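Local coordinates for alpha-actinin-like protein 1 (Schizosaccharomyces pombe, PDB 5BVR) that binds laterally to actin filaments through the tandem calponin-homology domains held in this chain, and helps form and organise the actin ring in cytokinesis, at residues L39-L44 and R62-R67; L44-L49 and L71-K76; W19-L24 and L29-D34. All coordinates share one frame; numbering follows the deposited sequence.

All three contacts lie in the first calponin-homology domain. Interaction 3 comes first along the chain. It closes the short loop that leaves helix 11-25 and lays residues 29-34 against that helix. Interaction 1 begins in the turn before helix 43-53 and interaction 2 on the helix itself; they share Leu44. Their segments alternate along the sequence, so the two contacts cross. Interaction 1 joins the entry to helix 43-53 to the loop before helix 67-83. Interaction 2 joins the two helices themselves. Asn73 ND2 bonds to Asp41 O between these neighbours. Interaction 3 meets both through Phe20, which packs on Leu39 and Leu48.

Interaction 1 of 3, residues L39-L44 and R62-R67; sequences LSDGIL and RNPRMR
This is a small apolar surface contact between the turn that starts helix 43-53 and the loop that leads into helix 67-83. Pro64 is the hub. Pro64 CG lies 3.6 Å from Asp41 CB, and Pro64 CD lies 3.7 Å from Ile43 CD1. The ring thus meets the CB methylene of Asp41 and the CD1 methyl of Ile43. Ile43 CD1 also reaches Arg62 O at 3.8 Å. CG1 of Ile43 stands anti to the carbonyl carbon (chi1 -69°), and the extended chi2 carries CD1 out to the proline.

Both segments lie in the first calponin-homology domain. The carboxylate of Asp41 is turned back to its own chain. Asp41 OD1 accepts from Ile43 N at 3.0 Å, nearly straight at 168°, which makes an Asx turn. The donor meets OD1 on the anti side, out of the carboxylate plane. This turn overlaps a type I beta turn from Leu39 to Gly42, and Gly42 is the N-cap of helix 43-53. Pro64 is the centre of an inverse gamma turn, closed by Arg65 N to Asn63 O at 2.8 Å. Helix 67-83 backs both turns: Asp41 touches Arg70, Pro64 touches His69 and Asn73, and Arg70 NH1 bonds to Pro64 O.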
loop_
_atom_site.group_PDB
_atom_site.type_symbol
_atom_site.label_atom_id
_atom_site.label_comp_id
_atom_site.label_asym_id
_atom_site.label_seq_id
_atom_site.Cartn_x
_atom_site.Cartn_y
_atom_site.Cartn_z
ATOM N N LEU A 39 8.184 12.425 9.730
ATOM C CA LEU A 39 8.913 12.673 8.487
ATOM C C LEU A 39 9.548 14.055 8.454
ATOM O O LEU A 39 10.203 14.392 7.481
ATOM C CB LEU A 39 7.997 12.566 7.274
ATOM C CG LEU A 39 7.190 11.275 7.150
ATOM C CD1 LEU A 39 6.427 11.269 5.826
ATOM C CD2 LEU A 39 8.058 10.062 7.273
ATOM N N SER A 40 9.322 14.853 9.487
ATOM C CA SER A 40 9.691 16.263 9.453
ATOM C C SER A 40 11.157 16.556 9.250
ATOM O O SER A 40 11.469 17.582 8.668
ATOM C CB SER A 40 9.141 16.963 10.678
ATOM O OG SER A 40 7.720 16.957 10.588
ATOM N N ASP A 41 12.049 15.660 9.668
ATOM C CA ASP A 41 13.483 15.906 9.474
ATOM C C ASP A 41 14.046 15.327 8.178
ATOM O O ASP A 41 15.255 15.421 7.915
ATOM C CB ASP A 41 14.298 15.429 10.683
ATOM C CG ASP A 41 14.277 13.921 10.875
ATOM O OD1 ASP A 41 13.942 13.164 9.934
ATOM O OD2 ASP A 41 14.599 13.483 12.005
ATOM N N GLY A 42 13.180 14.715 7.375
ATOM C CA GLY A 42 13.562 14.229 6.061
ATOM C C GLY A 42 14.235 12.874 6.012
ATOM O O GLY A 42 14.355 12.308 4.919
ATOM N N ILE A 43 14.655 12.335 7.153
ATOM C CA ILE A 43 15.520 11.156 7.135
ATOM C C ILE A 43 14.754 9.903 6.685
ATOM O O ILE A 43 15.231 9.161 5.832
ATOM C CB ILE A 43 16.181 10.917 8.491
ATOM C CG1 ILE A 43 17.196 12.028 8.749
ATOM C CG2 ILE A 43 16.868 9.540 8.551
ATOM C CD1 ILE A 43 17.678 12.066 10.172
ATOM N N LEU A 44 13.580 9.659 7.263
ATOM C CA LEU A 44 12.846 8.440 6.915
ATOM C C LEU A 44 12.337 8.488 5.484
ATOM O O LEU A 44 12.248 7.454 4.810
ATOM C CB LEU A 44 11.716 8.179 7.892
ATOM C CG LEU A 44 12.155 7.811 9.311
ATOM C CD1 LEU A 44 10.948 7.485 10.144
ATOM C CD2 LEU A 44 13.168 6.660 9.362
ATOM N N ARG A 62 22.320 13.691 9.085
ATOM C CA ARG A 62 21.835 12.614 9.948
ATOM C C ARG A 62 21.500 13.093 11.370
ATOM O O ARG A 62 20.913 12.337 12.151
ATOM C CB ARG A 62 22.856 11.464 9.970
ATOM C CG ARG A 62 23.096 10.858 8.592
ATOM C CD ARG A 62 24.045 9.670 8.629
ATOM N NE ARG A 62 23.531 8.584 9.457
ATOM C CZ ARG A 62 24.237 7.517 9.815
ATOM N NH1 ARG A 62 25.502 7.384 9.422
ATOM N NH2 ARG A 62 23.681 6.584 10.576
ATOM N N ASN A 63 21.864 14.334 11.694
ATOM C CA ASN A 63 21.499 14.960 12.960
ATOM C C ASN A 63 20.937 16.356 12.695
ATOM O O ASN A 63 21.514 17.360 13.102
ATOM C CB ASN A 63 22.743 15.041 13.867
ATOM C CG ASN A 63 22.651 14.153 15.100
ATOM O OD1 ASN A 63 21.782 13.293 15.213
ATOM N ND2 ASN A 63 23.576 14.365 16.036
ATOM N N PRO A 64 19.798 16.429 11.997
ATOM C CA PRO A 64 19.273 17.709 11.510
ATOM C C PRO A 64 18.510 18.451 12.592
ATOM O O PRO A 64 17.286 18.625 12.527
ATOM C CB PRO A 64 18.347 17.284 10.373
ATOM C CG PRO A 64 17.827 15.979 10.821
ATOM C CD PRO A 64 18.980 15.300 11.516
ATOM N N ARG A 65 19.277 18.899 13.579
ATOM C CA ARG A 65 18.744 19.584 14.734
ATOM C C ARG A 65 18.180 20.955 14.366
ATOM O O ARG A 65 17.206 21.408 14.960
ATOM C CB ARG A 65 19.853 19.719 15.778
ATOM C CG ARG A 65 19.377 20.298 17.070
ATOM C CD ARG A 65 20.316 19.969 18.208
ATOM N NE ARG A 65 19.879 20.620 19.437
ATOM C CZ ARG A 65 20.251 21.838 19.815
ATOM N NH1 ARG A 65 21.085 22.556 19.065
ATOM N NH2 ARG A 65 19.790 22.338 20.956
ATOM N N MET A 66 18.784 21.601 13.374
ATOM C CA MET A 66 18.370 22.924 12.927
ATOM C C MET A 66 17.399 22.825 11.762
ATOM O O MET A 66 17.547 21.941 10.904
ATOM C CB MET A 66 19.587 23.704 12.448
ATOM C CG MET A 66 20.588 24.077 13.534
ATOM S SD MET A 66 22.068 24.824 12.813
ATOM C CE MET A 66 23.175 23.437 12.776
ATOM N N ARG A 67 16.427 23.733 11.720
ATOM C CA ARG A 67 15.434 23.737 10.642
ATOM C C ARG A 67 16.068 23.745 9.245
ATOM O O ARG A 67 15.568 23.041 8.355
ATOM C CB ARG A 67 14.458 24.906 10.793
ATOM C CG ARG A 67 13.325 24.918 9.778
ATOM C CD ARG A 67 12.373 26.095 10.000
ATOM N NE ARG A 67 11.294 26.123 9.017
ATOM C CZ ARG A 67 10.157 25.428 9.109
ATOM N NH1 ARG A 67 9.916 24.654 10.165
ATOM N NH2 ARG A 67 9.256 25.553 8.156
#

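Interaction 2 of 3, residues L44-L49 and L71-K76; sequences LLIQLL and LENVNK
Ile46 lays its end methyl over the backbone of helix 67-83 at Asn73. Ile46 CD1 is 3.6 Å from Asn73 O and 3.9 Å from Asn73 CB, and Ile46 CG1 follows at 4.0 Å from Asn73 O. The two side chains cross at about a right angle. Ile46 CD1 also meets the side of the Lys76 chain, at 4.1 Å from Lys76 CD. One methyl therefore sits between residues one helical turn apart. The extended chi2 of Ile46 (167°) pushes CD1 forward to this position, while CG2 branches off anti to the backbone N.

The two segments belong to helices 43-53 and 67-83 of the calponin-homology fold, an all-helical domain. They come closest at Ile46 and Asn73, whose CA atoms are 7.5 Å apart. No hydrogen bond joins the segments. Polar ends turn to other partners. Asn73 ND2 donates to Asn61 O and to Asp41 O, so its amide ties the helix to the loop before it and to the turn before helix 43-53. Lys76 runs extended from CB to CE, then bends at chi4 (75°), and its NZ bonds to Leu57 O. Its aliphatic part is what Ile46 meets. Tyr60 packs on both Ile46 and Asn73. Leu45 and Leu49 reach the same helix further along, at Ala77, and Leu49 also touches Tyr80 and Ile81.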
loop_
_atom_site.group_PDB
_atom_site.type_symbol
_atom_site.label_atom_id
_atom_site.label_comp_id
_atom_site.label_asym_id
_atom_site.label_seq_id
_atom_site.Cartn_x
_atom_site.Cartn_y
_atom_site.Cartn_z
ATOM N N LEU A 44 13.580 9.659 7.263
ATOM C CA LEU A 44 12.846 8.440 6.915
ATOM C C LEU A 44 12.337 8.488 5.484
ATOM O O LEU A 44 12.248 7.454 4.810
ATOM C CB LEU A 44 11.716 8.179 7.892
ATOM C CG LEU A 44 12.155 7.811 9.311
ATOM C CD1 LEU A 44 10.948 7.485 10.144
ATOM C CD2 LEU A 44 13.168 6.660 9.362
ATOM N N LEU A 45 12.010 9.682 5.003
ATOM C CA LEU A 45 11.627 9.824 3.605
ATOM C C LEU A 45 12.802 9.475 2.688
ATOM O O LEU A 45 12.665 8.717 1.738
ATOM C CB LEU A 45 11.125 11.235 3.339
ATOM C CG LEU A 45 10.572 11.557 1.965
ATOM C CD1 LEU A 45 9.453 10.579 1.607
ATOM C CD2 LEU A 45 10.072 13.006 1.959
ATOM N N ILE A 46 13.984 9.995 2.977
ATOM C CA ILE A 46 15.143 9.637 2.175
ATOM C C ILE A 46 15.390 8.140 2.201
ATOM O O ILE A 46 15.604 7.521 1.151
ATOM C CB ILE A 46 16.377 10.384 2.664
ATOM C CG1 ILE A 46 16.261 11.859 2.275
ATOM C CG2 ILE A 46 17.686 9.770 2.092
ATOM C CD1 ILE A 46 17.277 12.759 2.987
ATOM N N GLN A 47 15.362 7.555 3.392
ATOM C CA GLN A 47 15.588 6.126 3.518
ATOM C C GLN A 47 14.516 5.320 2.774
ATOM O O GLN A 47 14.847 4.346 2.086
ATOM C CB GLN A 47 15.682 5.728 4.988
ATOM C CG GLN A 47 16.932 6.321 5.656
ATOM C CD GLN A 47 17.033 6.047 7.149
ATOM O OE1 GLN A 47 16.043 6.054 7.873
ATOM N NE2 GLN A 47 18.247 5.802 7.609
ATOM N N LEU A 48 13.250 5.703 2.896
ATOM C CA LEU A 48 12.188 5.064 2.111
ATOM C C LEU A 48 12.530 5.065 0.618
ATOM O O LEU A 48 12.437 4.034 -0.062
ATOM C CB LEU A 48 10.835 5.754 2.321
ATOM C CG LEU A 48 9.687 5.176 1.482
ATOM C CD1 LEU A 48 9.300 3.789 1.957
ATOM C CD2 LEU A 48 8.493 6.111 1.526
ATOM N N LEU A 49 12.937 6.219 0.104
ATOM C CA LEU A 49 13.213 6.370 -1.317
ATOM C C LEU A 49 14.365 5.472 -1.765
ATOM O O LEU A 49 14.312 4.884 -2.842
ATOM C CB LEU A 49 13.491 7.831 -1.658
ATOM C CG LEU A 49 12.270 8.737 -1.536
ATOM C CD1 LEU A 49 12.694 10.213 -1.552
ATOM C CD2 LEU A 49 11.244 8.470 -2.645
ATOM N N LEU A 71 14.981 21.096 6.202
ATOM C CA LEU A 71 14.583 21.536 4.884
ATOM C C LEU A 71 15.522 20.979 3.812
ATOM O O LEU A 71 15.060 20.510 2.780
ATOM C CB LEU A 71 14.524 23.057 4.799
ATOM C CG LEU A 71 13.395 23.709 5.611
ATOM C CD1 LEU A 71 13.658 25.203 5.756
ATOM C CD2 LEU A 71 12.025 23.488 4.979
ATOM N N GLU A 72 16.827 20.977 4.071
ATOM C CA GLU A 72 17.776 20.427 3.107
ATOM C C GLU A 72 17.478 18.962 2.821
ATOM O O GLU A 72 17.472 18.533 1.657
ATOM C CB GLU A 72 19.225 20.562 3.608
ATOM C CG GLU A 72 19.829 21.936 3.485
ATOM C CD GLU A 72 21.215 21.995 4.101
ATOM O OE1 GLU A 72 21.720 20.944 4.548
ATOM O OE2 GLU A 72 21.783 23.096 4.153
ATOM N N ASN A 73 17.247 18.192 3.882
ATOM C CA ASN A 73 16.941 16.770 3.726
ATOM C C ASN A 73 15.671 16.568 2.928
ATOM O O ASN A 73 15.639 15.774 1.994
ATOM C CB ASN A 73 16.803 16.034 5.068
ATOM C CG ASN A 73 18.138 15.803 5.769
ATOM O OD1 ASN A 73 19.210 15.999 5.195
ATOM N ND2 ASN A 73 18.067 15.348 7.004
ATOM N N VAL A 74 14.619 17.291 3.280
ATOM C CA VAL A 74 13.370 17.088 2.587
ATOM C C VAL A 74 13.494 17.509 1.116
ATOM O O VAL A 74 12.955 16.841 0.223
ATOM C CB VAL A 74 12.225 17.839 3.291
ATOM C CG1 VAL A 74 10.969 17.765 2.470
ATOM C CG2 VAL A 74 11.965 17.250 4.655
ATOM N N ASN A 75 14.195 18.613 0.871
ATOM C CA ASN A 75 14.384 19.093 -0.482
ATOM C C ASN A 75 15.141 18.040 -1.312
ATOM O O ASN A 75 14.809 17.812 -2.469
ATOM C CB ASN A 75 15.116 20.433 -0.476
ATOM C CG ASN A 75 15.238 21.044 -1.850
ATOM O OD1 ASN A 75 14.247 21.413 -2.471
ATOM N ND2 ASN A 75 16.467 21.167 -2.328
ATOM N N LYS A 76 16.131 17.388 -0.705
ATOM C CA LYS A 76 16.839 16.289 -1.374
ATOM C C LYS A 76 15.860 15.203 -1.816
ATOM O O LYS A 76 15.900 14.739 -2.954
ATOM C CB LYS A 76 17.894 15.698 -0.430
ATOM C CG LYS A 76 18.675 14.548 -0.989
ATOM C CD LYS A 76 19.709 14.105 0.027
ATOM C CE LYS A 76 20.425 12.862 -0.400
ATOM N NZ LYS A 76 21.399 13.197 -1.469
#

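Interaction 3 of 3, residues W19-L24 and L29-D34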
loop_
_atom_site.group_PDB
_atom_site.type_symbol
_atom_site.label_atom_id
_atom_site.label_comp_id
_atom_site.label_asym_id
_atom_site.label_seq_id
_atom_site.Cartn_x
_atom_site.Cartn_y
_atom_site.Cartn_z
ATOM N N TRP A 19 2.301 0.581 5.300
ATOM C CA TRP A 19 3.036 0.348 4.061
ATOM C C TRP A 19 4.473 0.893 4.205
ATOM O O TRP A 19 5.442 0.191 3.913
ATOM C CB TRP A 19 2.303 0.993 2.879
ATOM C CG TRP A 19 3.090 0.897 1.624
ATOM C CD1 TRP A 19 3.131 -0.158 0.741
ATOM C CD2 TRP A 19 3.982 1.882 1.115
ATOM N NE1 TRP A 19 3.977 0.147 -0.304
ATOM C CE2 TRP A 19 4.529 1.383 -0.081
ATOM C CE3 TRP A 19 4.370 3.147 1.548
ATOM C CZ2 TRP A 19 5.429 2.117 -0.847
ATOM C CZ3 TRP A 19 5.254 3.868 0.791
ATOM C CH2 TRP A 19 5.788 3.352 -0.387
ATOM N N PHE A 20 4.579 2.117 4.699
ATOM C CA PHE A 20 5.868 2.800 4.893
ATOM C C PHE A 20 6.742 1.908 5.778
ATOM O O PHE A 20 7.920 1.663 5.471
ATOM C CB PHE A 20 5.591 4.180 5.519
ATOM C CG PHE A 20 6.641 5.238 5.278
ATOM C CD1 PHE A 20 7.956 5.058 5.660
ATOM C CD2 PHE A 20 6.256 6.459 4.739
ATOM C CE1 PHE A 20 8.873 6.064 5.467
ATOM C CE2 PHE A 20 7.163 7.473 4.561
ATOM C CZ PHE A 20 8.478 7.274 4.925
ATOM N N ASN A 21 6.163 1.406 6.863
ATOM C CA ASN A 21 6.907 0.577 7.805
ATOM C C ASN A 21 7.325 -0.775 7.265
ATOM O O ASN A 21 8.408 -1.257 7.626
ATOM C CB ASN A 21 6.166 0.429 9.125
ATOM C CG ASN A 21 6.158 1.704 9.914
ATOM O OD1 ASN A 21 7.008 2.577 9.722
ATOM N ND2 ASN A 21 5.201 1.833 10.803
ATOM N N THR A 22 6.524 -1.401 6.403
ATOM C CA THR A 22 6.994 -2.632 5.768
ATOM C C THR A 22 8.295 -2.396 4.986
ATOM O O THR A 22 9.155 -3.266 4.913
ATOM C CB THR A 22 5.944 -3.283 4.822
ATOM O OG1 THR A 22 5.725 -2.461 3.671
ATOM C CG2 THR A 22 4.656 -3.540 5.544
ATOM N N LYS A 23 8.441 -1.216 4.397
ATOM C CA LYS A 23 9.650 -0.891 3.665
ATOM C C LYS A 23 10.823 -0.613 4.620
ATOM O O LYS A 23 11.911 -1.219 4.502
ATOM C CB LYS A 23 9.407 0.297 2.744
ATOM C CG LYS A 23 8.302 0.104 1.719
ATOM C CD LYS A 23 8.429 -1.173 0.912
ATOM C CE LYS A 23 7.274 -1.282 -0.069
ATOM N NZ LYS A 23 7.391 -2.521 -0.882
ATOM N N LEU A 24 10.604 0.277 5.578
ATOM C CA LEU A 24 11.633 0.610 6.557
ATOM C C LEU A 24 12.126 -0.621 7.319
ATOM O O LEU A 24 13.327 -0.755 7.563
ATOM C CB LEU A 24 11.109 1.637 7.553
ATOM C CG LEU A 24 10.826 3.041 7.025
ATOM C CD1 LEU A 24 10.211 3.869 8.130
ATOM C CD2 LEU A 24 12.102 3.693 6.522
ATOM N N LEU A 29 15.089 -0.322 10.120
ATOM C CA LEU A 29 15.070 1.106 10.414
ATOM C C LEU A 29 13.938 1.414 11.389
ATOM O O LEU A 29 12.994 0.633 11.492
ATOM C CB LEU A 29 14.919 1.918 9.121
ATOM C CG LEU A 29 16.143 1.888 8.199
ATOM C CD1 LEU A 29 15.855 2.512 6.846
ATOM C CD2 LEU A 29 17.299 2.636 8.860
ATOM N N PRO A 30 14.034 2.546 12.108
ATOM C CA PRO A 30 12.964 2.911 13.044
ATOM C C PRO A 30 11.661 3.141 12.297
ATOM O O PRO A 30 11.697 3.541 11.141
ATOM C CB PRO A 30 13.458 4.217 13.674
ATOM C CG PRO A 30 14.555 4.712 12.790
ATOM C CD PRO A 30 15.150 3.505 12.141
ATOM N N SER A 31 10.539 2.875 12.955
ATOM C CA SER A 31 9.230 3.025 12.327
ATOM C C SER A 31 8.640 4.430 12.386
ATOM O O SER A 31 9.018 5.290 13.183
ATOM C CB SER A 31 8.233 2.058 12.964
ATOM O OG SER A 31 8.644 0.715 12.804
ATOM N N VAL A 32 7.680 4.632 11.497
ATOM C CA VAL A 32 6.806 5.778 11.528
ATOM C C VAL A 32 5.650 5.432 12.465
ATOM O O VAL A 32 5.044 4.368 12.328
ATOM C CB VAL A 32 6.225 6.055 10.126
ATOM C CG1 VAL A 32 5.165 7.172 10.165
ATOM C CG2 VAL A 32 7.350 6.405 9.155
ATOM N N PHE A 33 5.347 6.335 13.388
ATOM C CA PHE A 33 4.184 6.176 14.264
ATOM C C PHE A 33 3.146 7.256 13.999
ATOM O O PHE A 33 1.942 7.033 14.179
ATOM C CB PHE A 33 4.636 6.201 15.720
ATOM C CG PHE A 33 5.506 5.035 16.087
ATOM C CD1 PHE A 33 4.942 3.800 16.335
ATOM C CD2 PHE A 33 6.881 5.163 16.150
ATOM C CE1 PHE A 33 5.727 2.717 16.664
ATOM C CE2 PHE A 33 7.676 4.076 16.481
ATOM C CZ PHE A 33 7.093 2.857 16.736
ATOM N N ASP A 34 3.613 8.415 13.551
ATOM C CA ASP A 34 2.753 9.565 13.299
ATOM C C ASP A 34 3.280 10.351 12.113
ATOM O O ASP A 34 4.295 11.055 12.217
ATOM C CB ASP A 34 2.705 10.456 14.549
ATOM C CG ASP A 34 1.704 11.600 14.429
ATOM O OD1 ASP A 34 1.153 11.826 13.330
ATOM O OD2 ASP A 34 1.484 12.293 15.449
#
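Asn21 reaches from helix 11-25 to the loop backbone at Val32. Its CB points toward the loop, and chi1 of -71° sets CG beside the backbone N. Asn21 CG packs against Ser31 CB at 3.7 Å. Beyond it the amide divides its two ends. Asn21 OD1 accepts from Val32 N at 2.8 Å, with the donor tilted slightly from the carbonyl plane. Asn21 ND2 donates to Val32 O at 3.0 Å, almost straight at 176°. Val32 O lies in the plane of the Asn21 amide, and ND2 meets it on a lone pair. Paired bonds to one residue's N and O fix the rotation of the amide.

This arrangement lays the extended loop of the first calponin-homology domain along its N-terminal helix. Nearer the helix end, Leu29 N donates to Leu24 O at 3.1 Å, from above the carbonyl plane. Leucine side chains meet there, with Leu24 CD2 3.9 Å from Leu29 CD1. Val32 CG2 sits over one face of the Phe20 ring in a CH-pi contact, 4.1 Å from the centroid, and lies 4.0 Å from Leu24 CD1. Pro30 O lies 3.4 Å from Leu24 CD1, buried with no hydrogen-bond partner in the model.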